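Local coordinates for kojibiose phosphorylase (Gut metagenome, PDB 6W0P), which belongs to glycosyl hydrolase family 65, a family of carbohydrate-active enzymes with an N-terminal beta-sandwich domain and a helical central catalytic domain, at residues A[468-476]-A[483-493]; A[543-553]-A[604-613]. All blocks are in the same frame, centred on the assembly; numbering follows the deposited sequence.

Contact 1: A[468-476]-A[483-493]; sequences FSFYGVMGP and VNHNTYTNFMA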
loop_
_atom_site.group_PDB
_atom_site.type_symbol
_atom_site.label_atom_id
_atom_site.label_comp_id
_atom_site.label_asym_id
_atom_site.label_seq_id
_atom_site.Cartn_x
_atom_site.Cartn_y
_atom_site.Cartn_z
ATOM N N PHE A 468 -13.812 26.184 4.898
ATOM C CA PHE A 468 -14.062 24.778 5.300
ATOM C C PHE A 468 -13.922 23.897 4.048
ATOM O O PHE A 468 -14.401 24.296 2.967
ATOM C CB PHE A 468 -15.434 24.643 5.972
ATOM C CG PHE A 468 -15.665 23.327 6.685
ATOM C CD1 PHE A 468 -15.295 23.157 8.010
ATOM C CD2 PHE A 468 -16.255 22.252 6.035
ATOM C CE1 PHE A 468 -15.509 21.948 8.653
ATOM C CE2 PHE A 468 -16.485 21.056 6.690
ATOM C CZ PHE A 468 -16.104 20.901 7.995
ATOM N N SER A 469 -13.279 22.729 4.164
ATOM C CA SER A 469 -13.164 21.789 3.023
ATOM C C SER A 469 -12.892 20.367 3.505
ATOM O O SER A 469 -12.990 20.121 4.696
ATOM C CB SER A 469 -12.113 22.273 2.069
ATOM O OG SER A 469 -12.169 21.546 0.862
ATOM N N PHE A 470 -12.594 19.454 2.574
ATOM C CA PHE A 470 -12.020 18.137 2.884
ATOM C C PHE A 470 -10.627 18.146 2.291
ATOM O O PHE A 470 -10.491 18.469 1.111
ATOM C CB PHE A 470 -12.919 16.999 2.392
ATOM C CG PHE A 470 -14.289 16.994 3.032
ATOM C CD1 PHE A 470 -15.273 17.883 2.623
ATOM C CD2 PHE A 470 -14.573 16.167 4.103
ATOM C CE1 PHE A 470 -16.522 17.898 3.228
ATOM C CE2 PHE A 470 -15.830 16.168 4.696
ATOM C CZ PHE A 470 -16.805 17.027 4.254
ATOM N N TYR A 471 -9.646 17.808 3.124
ATOM C CA TYR A 471 -8.206 17.721 2.800
ATOM C C TYR A 471 -7.855 16.237 2.707
ATOM O O TYR A 471 -8.435 15.468 3.489
ATOM C CB TYR A 471 -7.389 18.456 3.868
ATOM C CG TYR A 471 -7.581 19.945 3.833
ATOM C CD1 TYR A 471 -8.595 20.551 4.555
ATOM C CD2 TYR A 471 -6.760 20.740 3.065
ATOM C CE1 TYR A 471 -8.790 21.923 4.521
ATOM C CE2 TYR A 471 -6.982 22.105 2.967
ATOM C CZ TYR A 471 -8.000 22.697 3.699
ATOM O OH TYR A 471 -8.188 24.042 3.625
ATOM N N GLY A 472 -6.954 15.876 1.783
ATOM C CA GLY A 472 -6.370 14.532 1.657
ATOM C C GLY A 472 -7.423 13.556 1.209
ATOM O O GLY A 472 -7.628 12.547 1.890
ATOM N N VAL A 473 -8.124 13.894 0.128
ATOM C CA VAL A 473 -9.318 13.132 -0.330
ATOM C C VAL A 473 -9.128 12.662 -1.767
ATOM O O VAL A 473 -8.090 12.985 -2.414
ATOM C CB VAL A 473 -10.612 13.944 -0.151
ATOM C CG1 VAL A 473 -10.883 14.188 1.328
ATOM C CG2 VAL A 473 -10.620 15.244 -0.943
ATOM N N MET A 474 -10.111 11.898 -2.213
ATOM C CA MET A 474 -10.257 11.425 -3.596
ATOM C C MET A 474 -11.748 11.467 -3.922
ATOM O O MET A 474 -12.542 10.928 -3.107
ATOM C CB MET A 474 -9.731 9.989 -3.715
ATOM C CG MET A 474 -10.047 9.344 -5.040
ATOM S SD MET A 474 -9.529 7.610 -5.176
ATOM C CE MET A 474 -7.755 7.781 -5.308
ATOM N N GLY A 475 -12.101 12.070 -5.062
ATOM C CA GLY A 475 -13.476 12.103 -5.566
ATOM C C GLY A 475 -13.758 10.825 -6.334
ATOM O O GLY A 475 -12.964 9.889 -6.292
ATOM N N PRO A 476 -14.889 10.737 -7.069
ATOM C CA PRO A 476 -15.124 9.585 -7.941
ATOM C C PRO A 476 -13.991 9.341 -8.961
ATOM O O PRO A 476 -13.774 8.179 -9.288
ATOM C CB PRO A 476 -16.462 9.924 -8.628
ATOM C CG PRO A 476 -17.141 10.912 -7.683
ATOM C CD PRO A 476 -16.004 11.696 -7.060
ATOM N N VAL A 483 -5.791 14.973 -2.828
ATOM C CA VAL A 483 -6.037 16.362 -3.286
ATOM C C VAL A 483 -6.867 17.076 -2.227
ATOM O O VAL A 483 -7.437 16.399 -1.357
ATOM C CB VAL A 483 -6.707 16.398 -4.666
ATOM C CG1 VAL A 483 -5.780 15.812 -5.710
ATOM C CG2 VAL A 483 -8.073 15.736 -4.685
ATOM N N ASN A 484 -6.943 18.394 -2.347
ATOM C CA ASN A 484 -7.749 19.275 -1.482
ATOM C C ASN A 484 -8.802 19.979 -2.331
ATOM O O ASN A 484 -8.537 20.220 -3.492
ATOM C CB ASN A 484 -6.857 20.280 -0.768
ATOM C CG ASN A 484 -5.680 19.634 -0.080
ATOM O OD1 ASN A 484 -5.830 18.621 0.595
ATOM N ND2 ASN A 484 -4.526 20.256 -0.194
ATOM N N HIS A 485 -9.962 20.287 -1.745
ATOM C CA HIS A 485 -11.041 21.055 -2.405
ATOM C C HIS A 485 -11.511 20.280 -3.642
ATOM O O HIS A 485 -11.704 20.927 -4.720
ATOM C CB HIS A 485 -10.543 22.466 -2.737
ATOM C CG HIS A 485 -9.809 23.123 -1.618
ATOM N ND1 HIS A 485 -10.209 22.987 -0.317
ATOM C CD2 HIS A 485 -8.720 23.940 -1.606
ATOM C CE1 HIS A 485 -9.425 23.727 0.454
ATOM N NE2 HIS A 485 -8.484 24.302 -0.310
ATOM N N ASN A 486 -11.666 18.949 -3.510
ATOM C CA ASN A 486 -12.385 18.152 -4.535
ATOM C C ASN A 486 -13.835 18.641 -4.537
ATOM O O ASN A 486 -14.487 18.628 -3.462
ATOM C CB ASN A 486 -12.282 16.652 -4.325
ATOM C CG ASN A 486 -13.272 15.887 -5.173
ATOM O OD1 ASN A 486 -14.302 15.447 -4.661
ATOM N ND2 ASN A 486 -12.963 15.709 -6.450
ATOM N N THR A 487 -14.311 19.109 -5.689
ATOM C CA THR A 487 -15.617 19.801 -5.779
ATOM C C THR A 487 -16.738 18.798 -5.548
ATOM O O THR A 487 -17.645 19.128 -4.807
ATOM C CB THR A 487 -15.739 20.580 -7.086
ATOM O OG1 THR A 487 -14.602 21.449 -7.056
ATOM C CG2 THR A 487 -17.045 21.341 -7.174
ATOM N N TYR A 488 -16.644 17.582 -6.087
ATOM C CA TYR A 488 -17.677 16.560 -5.817
ATOM C C TYR A 488 -17.845 16.391 -4.299
ATOM O O TYR A 488 -18.982 16.461 -3.786
ATOM C CB TYR A 488 -17.343 15.206 -6.442
ATOM C CG TYR A 488 -18.454 14.213 -6.247
ATOM C CD1 TYR A 488 -18.544 13.441 -5.102
ATOM C CD2 TYR A 488 -19.476 14.126 -7.178
ATOM C CE1 TYR A 488 -19.588 12.540 -4.915
ATOM C CE2 TYR A 488 -20.529 13.235 -7.005
ATOM C CZ TYR A 488 -20.587 12.435 -5.875
ATOM O OH TYR A 488 -21.668 11.616 -5.714
ATOM N N THR A 489 -16.745 16.153 -3.588
ATOM C CA THR A 489 -16.757 15.933 -2.116
ATOM C C THR A 489 -17.418 17.135 -1.404
ATOM O O THR A 489 -18.351 16.926 -0.583
ATOM C CB THR A 489 -15.332 15.641 -1.629
ATOM O OG1 THR A 489 -14.812 14.504 -2.329
ATOM C CG2 THR A 489 -15.257 15.429 -0.134
ATOM N N ASN A 490 -16.976 18.360 -1.709
ATOM C CA ASN A 490 -17.408 19.577 -0.976
ATOM C C ASN A 490 -18.864 19.878 -1.341
ATOM O O ASN A 490 -19.662 20.161 -0.424
ATOM C CB ASN A 490 -16.490 20.769 -1.251
ATOM C CG ASN A 490 -15.119 20.580 -0.642
ATOM O OD1 ASN A 490 -14.755 19.470 -0.280
ATOM N ND2 ASN A 490 -14.351 21.658 -0.563
ATOM N N PHE A 491 -19.179 19.803 -2.632
ATOM C CA PHE A 491 -20.524 20.088 -3.169
ATOM C C PHE A 491 -21.519 19.138 -2.501
ATOM O O PHE A 491 -22.505 19.616 -1.897
ATOM C CB PHE A 491 -20.530 19.959 -4.692
ATOM C CG PHE A 491 -21.813 20.378 -5.359
ATOM C CD1 PHE A 491 -22.835 19.470 -5.564
ATOM C CD2 PHE A 491 -21.982 21.672 -5.813
ATOM C CE1 PHE A 491 -24.012 19.861 -6.180
ATOM C CE2 PHE A 491 -23.148 22.052 -6.458
ATOM C CZ PHE A 491 -24.157 21.140 -6.649
ATOM N N MET A 492 -21.259 17.833 -2.576
ATOM C CA MET A 492 -22.198 16.817 -2.034
ATOM C C MET A 492 -22.326 16.958 -0.499
ATOM O O MET A 492 -23.437 16.712 0.000
ATOM C CB MET A 492 -21.746 15.405 -2.409
ATOM C CG MET A 492 -21.809 15.136 -3.896
ATOM S SD MET A 492 -23.459 15.390 -4.580
ATOM C CE MET A 492 -24.275 13.934 -3.925
ATOM N N ALA A 493 -21.238 17.287 0.219
ATOM C CA ALA A 493 -21.232 17.522 1.680
ATOM C C ALA A 493 -22.123 18.729 2.007
ATOM O O ALA A 493 -22.983 18.644 2.921
ATOM C CB ALA A 493 -19.819 17.738 2.170
HETATM O O HOH W 1 -12.411 18.152 -0.892
HETATM O O HOH W 2 -6.731 25.171 1.738
HETATM O O HOH W 3 -13.927 12.070 -0.495
#
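A G1 beta bulge joins 468-476 to 483-493: Gly472 and Val473 both face Val483. Val473 and Val483 form a single antiparallel hydrogen-bonded pair, with Val473 N 3.0 Å from Val483 O (N-H...O angle 173°) and Val483 N donating back to Val473 O at 3.1 Å. Gly472 has the positive phi usual at the first position of such a bulge, and its N donates to Asn484 OD1, 3.2 Å away and nearly in line with that C=O bond. The same oxygen rests against Tyr471; the two side chains cross at about a right angle, with ring and amide planes 55° apart.

On the N-terminal side of the bulge, Ser469 OG lies between two polar groups. Asn490 ND2 donates to it at 2.6 Å, in the plane of the amide, and His485 ND1 hydrogen-bonds to it from the imidazole edge. A water joins His485 NE2 to Tyr471 OH.

This corner of the family 65 central domain leads into helix 487-504, whose N-cap is Asn486. With CG anti to the backbone N (chi1 167°), Asn486 OD1 accepts from Thr489 N at 2.8 Å and from Thr489 OG1 on the opposite face of its plane. Ala493 CB packs 3.5 Å from Phe470 CE1. Pro476 CG sits 3.8 Å from the centroid of the Tyr488 ring in a CH-pi contact, with Met492 CG over the other face.

Contact 2: A[543-553]-A[604-613]; sequences TLLFEQNDGFF and KQLLANYNYY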
loop_
_atom_site.group_PDB
_atom_site.type_symbol
_atom_site.label_atom_id
_atom_site.label_comp_id
_atom_site.label_asym_id
_atom_site.label_seq_id
_atom_site.Cartn_x
_atom_site.Cartn_y
_atom_site.Cartn_z
ATOM N N THR A 543 -16.304 31.599 -16.666
ATOM C CA THR A 543 -16.145 30.411 -17.567
ATOM C C THR A 543 -17.290 29.421 -17.330
ATOM O O THR A 543 -17.496 28.547 -18.181
ATOM C CB THR A 543 -14.784 29.735 -17.366
ATOM O OG1 THR A 543 -14.815 29.135 -16.071
ATOM C CG2 THR A 543 -13.612 30.692 -17.494
ATOM N N LEU A 544 -17.979 29.546 -16.194
ATOM C CA LEU A 544 -19.047 28.620 -15.732
ATOM C C LEU A 544 -18.441 27.245 -15.362
ATOM O O LEU A 544 -19.230 26.293 -15.225
ATOM C CB LEU A 544 -20.127 28.463 -16.820
ATOM C CG LEU A 544 -20.744 29.737 -17.407
ATOM C CD1 LEU A 544 -21.779 29.387 -18.460
ATOM C CD2 LEU A 544 -21.379 30.622 -16.332
ATOM N N LEU A 545 -17.113 27.134 -15.191
ATOM C CA LEU A 545 -16.435 25.831 -14.891
ATOM C C LEU A 545 -16.350 25.611 -13.378
ATOM O O LEU A 545 -16.109 26.580 -12.644
ATOM C CB LEU A 545 -15.036 25.798 -15.505
ATOM C CG LEU A 545 -14.976 25.784 -17.033
ATOM C CD1 LEU A 545 -13.547 25.950 -17.527
ATOM C CD2 LEU A 545 -15.565 24.503 -17.599
ATOM N N PHE A 546 -16.569 24.379 -12.923
ATOM C CA PHE A 546 -16.040 23.877 -11.628
ATOM C C PHE A 546 -14.633 23.342 -11.873
ATOM O O PHE A 546 -14.390 22.713 -12.951
ATOM C CB PHE A 546 -16.927 22.794 -11.029
ATOM C CG PHE A 546 -18.294 23.282 -10.634
ATOM C CD1 PHE A 546 -18.525 23.833 -9.379
ATOM C CD2 PHE A 546 -19.349 23.202 -11.525
ATOM C CE1 PHE A 546 -19.792 24.293 -9.039
ATOM C CE2 PHE A 546 -20.611 23.641 -11.168
ATOM C CZ PHE A 546 -20.834 24.181 -9.928
ATOM N N GLU A 547 -13.714 23.617 -10.949
ATOM C CA GLU A 547 -12.360 23.007 -11.003
ATOM C C GLU A 547 -12.449 21.733 -10.169
ATOM O O GLU A 547 -12.942 21.833 -9.071
ATOM C CB GLU A 547 -11.262 23.961 -10.513
ATOM C CG GLU A 547 -9.859 23.401 -10.761
ATOM C CD GLU A 547 -8.690 24.293 -10.364
ATOM O OE1 GLU A 547 -8.892 25.214 -9.545
ATOM O OE2 GLU A 547 -7.578 24.031 -10.831
ATOM N N GLN A 548 -12.025 20.590 -10.710
ATOM C CA GLN A 548 -12.269 19.258 -10.107
ATOM C C GLN A 548 -11.647 19.209 -8.716
ATOM O O GLN A 548 -12.262 18.611 -7.813
ATOM C CB GLN A 548 -11.695 18.134 -10.972
ATOM C CG GLN A 548 -12.145 16.779 -10.494
ATOM C CD GLN A 548 -11.650 15.690 -11.401
ATOM O OE1 GLN A 548 -12.048 15.611 -12.563
ATOM N NE2 GLN A 548 -10.799 14.837 -10.856
ATOM N N ASN A 549 -10.448 19.770 -8.576
ATOM C CA ASN A 549 -9.774 19.914 -7.261
ATOM C C ASN A 549 -8.784 21.082 -7.354
ATOM O O ASN A 549 -8.513 21.550 -8.489
ATOM C CB ASN A 549 -9.141 18.596 -6.799
ATOM C CG ASN A 549 -8.053 18.094 -7.723
ATOM O OD1 ASN A 549 -8.229 17.057 -8.372
ATOM N ND2 ASN A 549 -6.922 18.791 -7.755
ATOM N N ASP A 550 -8.281 21.542 -6.210
ATOM C CA ASP A 550 -7.280 22.633 -6.149
ATOM C C ASP A 550 -6.080 22.193 -6.985
ATOM O O ASP A 550 -5.569 21.081 -6.720
ATOM C CB ASP A 550 -6.852 22.936 -4.709
ATOM C CG ASP A 550 -6.284 24.338 -4.467
ATOM O OD1 ASP A 550 -6.570 25.267 -5.266
ATOM O OD2 ASP A 550 -5.614 24.519 -3.410
ATOM N N GLY A 551 -5.680 23.009 -7.959
ATOM C CA GLY A 551 -4.497 22.770 -8.801
ATOM C C GLY A 551 -4.799 21.849 -9.978
ATOM O O GLY A 551 -3.828 21.533 -10.741
ATOM N N PHE A 552 -6.053 21.420 -10.159
ATOM C CA PHE A 552 -6.416 20.524 -11.288
ATOM C C PHE A 552 -6.115 21.178 -12.644
ATOM O O PHE A 552 -5.498 20.508 -13.462
ATOM C CB PHE A 552 -7.873 20.069 -11.295
ATOM C CG PHE A 552 -8.083 18.997 -12.330
ATOM C CD1 PHE A 552 -8.357 19.322 -13.648
ATOM C CD2 PHE A 552 -7.903 17.664 -12.006
ATOM C CE1 PHE A 552 -8.496 18.333 -14.607
ATOM C CE2 PHE A 552 -8.044 16.675 -12.963
ATOM C CZ PHE A 552 -8.339 17.015 -14.264
ATOM N N PHE A 553 -6.569 22.406 -12.896
ATOM C CA PHE A 553 -6.461 23.089 -14.220
ATOM C C PHE A 553 -5.005 23.204 -14.680
ATOM O O PHE A 553 -4.778 23.128 -15.899
ATOM C CB PHE A 553 -7.028 24.512 -14.172
ATOM C CG PHE A 553 -8.524 24.613 -14.065
ATOM C CD1 PHE A 553 -9.345 23.603 -14.546
ATOM C CD2 PHE A 553 -9.115 25.764 -13.553
ATOM C CE1 PHE A 553 -10.724 23.727 -14.506
ATOM C CE2 PHE A 553 -10.497 25.888 -13.511
ATOM C CZ PHE A 553 -11.297 24.859 -13.964
ATOM N N LYS A 604 -25.714 26.163 -20.518
ATOM C CA LYS A 604 -24.365 26.755 -20.714
ATOM C C LYS A 604 -23.394 26.186 -19.668
ATOM O O LYS A 604 -22.234 25.983 -20.009
ATOM C CB LYS A 604 -24.436 28.284 -20.643
ATOM C CG LYS A 604 -24.958 28.948 -21.909
ATOM C CD LYS A 604 -25.014 30.463 -21.820
ATOM C CE LYS A 604 -25.286 31.109 -23.167
ATOM N NZ LYS A 604 -25.481 32.569 -23.032
ATOM N N GLN A 605 -23.847 25.970 -18.434
ATOM C CA GLN A 605 -22.996 25.392 -17.344
ATOM C C GLN A 605 -22.589 23.954 -17.680
ATOM O O GLN A 605 -21.381 23.633 -17.580
ATOM C CB GLN A 605 -23.717 25.477 -16.007
ATOM C CG GLN A 605 -23.705 26.901 -15.455
ATOM C CD GLN A 605 -24.525 26.992 -14.197
ATOM O OE1 GLN A 605 -25.646 26.493 -14.145
ATOM N NE2 GLN A 605 -23.937 27.578 -13.166
ATOM N N LEU A 606 -23.563 23.137 -18.069
ATOM C CA LEU A 606 -23.333 21.734 -18.496
ATOM C C LEU A 606 -22.402 21.707 -19.711
ATOM O O LEU A 606 -21.489 20.852 -19.726
ATOM C CB LEU A 606 -24.675 21.080 -18.802
ATOM C CG LEU A 606 -25.590 20.878 -17.602
ATOM C CD1 LEU A 606 -27.026 20.730 -18.060
ATOM C CD2 LEU A 606 -25.160 19.640 -16.813
ATOM N N LEU A 607 -22.604 22.585 -20.694
ATOM C CA LEU A 607 -21.785 22.524 -21.940
ATOM C C LEU A 607 -20.353 22.961 -21.600
ATOM O O LEU A 607 -19.413 22.297 -22.055
ATOM C CB LEU A 607 -22.439 23.345 -23.061
ATOM C CG LEU A 607 -21.680 23.472 -24.391
ATOM C CD1 LEU A 607 -21.716 22.197 -25.208
ATOM C CD2 LEU A 607 -22.250 24.615 -25.242
ATOM N N ALA A 608 -20.164 23.988 -20.777
ATOM C CA ALA A 608 -18.805 24.456 -20.424
ATOM C C ALA A 608 -18.066 23.309 -19.728
ATOM O O ALA A 608 -16.959 22.977 -20.144
ATOM C CB ALA A 608 -18.869 25.682 -19.554
ATOM N N ASN A 609 -18.691 22.681 -18.733
ATOM C CA ASN A 609 -18.032 21.607 -17.934
ATOM C C ASN A 609 -17.888 20.346 -18.783
ATOM O O ASN A 609 -16.860 19.682 -18.663
ATOM C CB ASN A 609 -18.736 21.389 -16.605
ATOM C CG ASN A 609 -18.537 22.575 -15.689
ATOM O OD1 ASN A 609 -17.578 22.566 -14.926
ATOM N ND2 ASN A 609 -19.396 23.595 -15.768
ATOM N N TYR A 610 -18.876 20.040 -19.610
ATOM C CA TYR A 610 -18.821 18.872 -20.509
ATOM C C TYR A 610 -17.622 19.040 -21.447
ATOM O O TYR A 610 -16.865 18.053 -21.654
ATOM C CB TYR A 610 -20.132 18.697 -21.276
ATOM C CG TYR A 610 -20.144 17.515 -22.211
ATOM C CD1 TYR A 610 -20.566 16.259 -21.799
ATOM C CD2 TYR A 610 -19.729 17.660 -23.522
ATOM C CE1 TYR A 610 -20.576 15.178 -22.666
ATOM C CE2 TYR A 610 -19.729 16.592 -24.399
ATOM C CZ TYR A 610 -20.122 15.340 -23.960
ATOM O OH TYR A 610 -20.130 14.330 -24.872
ATOM N N ASN A 611 -17.488 20.228 -22.041
ATOM C CA ASN A 611 -16.466 20.507 -23.079
ATOM C C ASN A 611 -15.089 20.420 -22.423
ATOM O O ASN A 611 -14.171 19.997 -23.099
ATOM C CB ASN A 611 -16.633 21.876 -23.744
ATOM C CG ASN A 611 -17.691 21.923 -24.829
ATOM O OD1 ASN A 611 -18.202 20.896 -25.252
ATOM N ND2 ASN A 611 -18.072 23.123 -25.245
ATOM N N TYR A 612 -14.937 20.835 -21.164
ATOM C CA TYR A 612 -13.618 20.766 -20.483
ATOM C C TYR A 612 -13.300 19.316 -20.049
ATOM O O TYR A 612 -12.177 18.881 -20.298
ATOM C CB TYR A 612 -13.522 21.732 -19.302
ATOM C CG TYR A 612 -12.126 21.778 -18.743
ATOM C CD1 TYR A 612 -11.171 22.640 -19.249
ATOM C CD2 TYR A 612 -11.738 20.877 -17.759
ATOM C CE1 TYR A 612 -9.874 22.638 -18.756
ATOM C CE2 TYR A 612 -10.461 20.880 -17.238
ATOM C CZ TYR A 612 -9.528 21.771 -17.727
ATOM O OH TYR A 612 -8.262 21.706 -17.235
ATOM N N TYR A 613 -14.241 18.587 -19.443
ATOM C CA TYR A 613 -13.972 17.304 -18.738
ATOM C C TYR A 613 -14.166 16.064 -19.616
ATOM O O TYR A 613 -13.366 15.131 -19.433
ATOM C CB TYR A 613 -14.777 17.245 -17.445
ATOM C CG TYR A 613 -14.233 18.174 -16.389
ATOM C CD1 TYR A 613 -12.983 17.979 -15.830
ATOM C CD2 TYR A 613 -14.962 19.265 -15.961
ATOM C CE1 TYR A 613 -12.478 18.845 -14.874
ATOM C CE2 TYR A 613 -14.478 20.126 -14.995
ATOM C CZ TYR A 613 -13.226 19.925 -14.459
ATOM O OH TYR A 613 -12.773 20.799 -13.521
#
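Asn609 turns its CG beside its own backbone N, anti to the carbonyl carbon (chi1 -69°), and a chi2 of -91° presents both ends of its amide to the backbone of 543-553. Tyr613 has a similar first torsion, which carries its hydroxyl to the carbonyl of Phe546, the residue whose N Asn609 holds. The contact docks an irregular loop on helix 603-613 of the family 65 central catalytic domain, with helix side chains binding loop backbone.

Asn609 OD1 accepts from Phe546 N at 2.9 Å, in the carbonyl plane and on a lone pair. Its ND2 donates to Leu544 O at 2.8 Å and, one turn back in the helix, to Gln605 O; this second bond is nearly straight and in the amide plane, and the three bonds together fix the rotation of the amide. Tyr613 OH donates to Phe546 O at 2.6 Å.

Apolar groups line the rest of the interface. Leu544 CD1 lies against Lys604 CB, while Leu545 CD2 meets both Ala608 CB and Tyr612 CB. At the loop's start Thr543 OG1 accepts from Leu545 N in an ST turn. Beyond the type II turn from Asn549 to Phe552, Phe553 directs its edge at one face of Tyr612 in a T-shaped pair, centroids 5.2 Å apart and planes at 70°. Glu547 CG covers a face of the Phe553 ring, and Glu547 OE2 accepts from Phe553 N. Phe552 fits beside both tyrosines, its CE1 4.2 Å from Tyr612 CE2 and 4.0 Å from Tyr613 CE1.

Both contacts lie in the central catalytic domain and follow one another along the chain, neither nested nor crossed. Contact 1 closes a short loop: six residues separate 468-476 from 483-493, where helix 487-504 begins. The chain then runs through that helix and helix 522-534 to the loop 543-553, and contact 2 closes a longer excursion, which includes helix 590-596, when helix 603-613 packs on this loop. The centres are about 15 Å apart and the contacts touch. Thr487 OG1 lies 2.6 Å from Glu547 O and Thr487 N 3.0 Å from Gln548 O, both probable hydrogen bonds, so the loop 543-553 bridges the start of helix 487-504 and helix 603-613.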